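Local coordinates for DNA topoisomerase I-like protein (PDB 2B9S) that forms, with a second protein chain, the heterodimeric topoisomerase I that relaxes DNA by transient nicking, and is captured here as a vanadate complex with nicked DNA, at residues 41-44 with 45-49. Residues are numbered along the deposited sequence; the frame is centred on the assembly and turned at random.
With nucleotides of chain C.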
# COMPACT_ATOMS: atom_id res chain seq x y z
N LYS E 41 -6.26 -24.29 2.91
CA LYS E 41 -4.82 -24.50 2.68
C LYS E 41 -4.23 -23.50 1.66
O LYS E 41 -3.04 -23.57 1.30
CB LYS E 41 -4.54 -25.97 2.27
N ILE E 42 -5.07 -22.57 1.21
CA ILE E 42 -4.71 -21.53 0.24
C ILE E 42 -5.07 -20.12 0.78
O ILE E 42 -4.22 -19.23 0.80
CB ILE E 42 -5.35 -21.79 -1.14
CG1 ILE E 42 -4.74 -23.05 -1.78
CG2 ILE E 42 -5.16 -20.58 -2.07
CD1 ILE E 42 -5.65 -23.73 -2.79
N PHE E 43 -6.32 -19.96 1.23
CA PHE E 43 -6.76 -18.74 1.90
C PHE E 43 -6.89 -18.98 3.39
O PHE E 43 -7.56 -19.91 3.82
CB PHE E 43 -8.12 -18.25 1.39
CG PHE E 43 -8.13 -17.83 -0.06
CD1 PHE E 43 -9.31 -17.91 -0.80
CD2 PHE E 43 -6.99 -17.32 -0.69
CE1 PHE E 43 -9.34 -17.50 -2.13
CE2 PHE E 43 -7.02 -16.92 -2.03
CZ PHE E 43 -8.19 -17.01 -2.74
N SER E 44 -6.23 -18.13 4.19
CA SER E 44 -6.42 -18.12 5.63
C SER E 44 -7.86 -17.72 5.95
O SER E 44 -8.62 -17.32 5.07
CB SER E 44 -5.44 -17.15 6.29
OG SER E 44 -5.83 -15.80 6.07
N ALA E 45 -8.24 -17.85 7.22
CA ALA E 45 -9.55 -17.43 7.73
C ALA E 45 -9.93 -16.00 7.32
O ALA E 45 -11.06 -15.75 6.91
CB ALA E 45 -9.56 -17.54 9.24
N THR E 46 -8.99 -15.08 7.48
CA THR E 46 -9.20 -13.66 7.19
C THR E 46 -9.39 -13.37 5.70
O THR E 46 -10.26 -12.59 5.34
CB THR E 46 -8.07 -12.80 7.82
OG1 THR E 46 -8.33 -12.64 9.22
CG2 THR E 46 -7.99 -11.44 7.20
N ILE E 47 -8.62 -14.02 4.84
CA ILE E 47 -8.77 -13.80 3.40
C ILE E 47 -9.99 -14.52 2.78
O ILE E 47 -10.50 -14.12 1.73
CB ILE E 47 -7.41 -13.94 2.60
CG1 ILE E 47 -7.64 -14.31 1.13
CG2 ILE E 47 -6.49 -14.94 3.24
CD1 ILE E 47 -6.53 -13.81 0.24
N GLN E 48 -10.48 -15.56 3.47
CA GLN E 48 -11.77 -16.15 3.13
C GLN E 48 -12.92 -15.19 3.41
O GLN E 48 -13.85 -15.08 2.60
CB GLN E 48 -11.98 -17.47 3.86
CG GLN E 48 -11.27 -18.66 3.21
CD GLN E 48 -11.41 -19.93 4.02
OE1 GLN E 48 -10.43 -20.44 4.57
NE2 GLN E 48 -12.64 -20.44 4.12
N LYS E 49 -12.86 -14.50 4.55
CA LYS E 49 -13.86 -13.48 4.91
C LYS E 49 -13.80 -12.23 4.00
O LYS E 49 -14.74 -11.43 3.95
CB LYS E 49 -13.73 -13.10 6.42
P DT C 9 -5.29 -14.68 9.37
OP1 DT C 9 -6.49 -15.32 9.97
OP2 DT C 9 -5.28 -14.39 7.91
O5' DT C 9 -4.98 -13.33 10.19
C5' DT C 9 -4.35 -13.36 11.46
C4' DT C 9 -3.83 -11.99 11.87
O4' DT C 9 -2.48 -11.81 11.35
C3' DT C 9 -4.64 -10.79 11.39
O3' DT C 9 -5.06 -10.04 12.56
C2' DT C 9 -3.71 -10.05 10.40
C1' DT C 9 -2.32 -10.50 10.82
N1 DT C 9 -1.24 -10.55 9.76
C2 DT C 9 -0.03 -9.92 10.03
O2 DT C 9 0.22 -9.33 11.08
N3 DT C 9 0.90 -10.04 9.03
C4 DT C 9 0.74 -10.69 7.82
O4 DT C 9 1.64 -10.73 7.00
C5 DT C 9 -0.55 -11.32 7.58
C6 DT C 9 -1.46 -11.22 8.55
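Ser44 and Ile47 face each other across the first turn of helix 45-50: a chi1 of 75° sets the serine OG between its own backbone N and carbonyl carbon, while in Ile47 chi1 of 155° swings CG1 round to the far side from the backbone N and toward Phe43. The isoleucine thereby serves two neighbours with its two branches. CG1 and CD1 meet the CD2 and CE2 part of the phenylalanine ring obliquely, CG1 at 3.6 Å from CD2 of Phe43, the two side chains crossing at about a right angle; CG2 instead lies beside OG of Ser44. Phe43 is buried and also packs on Ile28 and Cys29, joining the helix start to helix 25-34. On the backbone, Gln48 N donates to Ser44 O at 3.0 Å, closing the turn. The Gln48 chain, extended beyond CG, runs past Phe43, with CG of Gln48 3.7 Å from CB of Phe43. Toward the DNA, Ser44 OG donates a hydrogen bond to OP2 of DT9 of chain C, modelled so short that its exact length is doubtful, and Thr46 OG1 reaches OP1 of the same phosphate through a weak one at 3.3 Å. The example illustrates a helix N-terminus at a DNA backbone: the hydroxyls of an N-cap-position serine and a first-turn threonine meet one phosphate, at the end where the helix dipole would probably favour an anion.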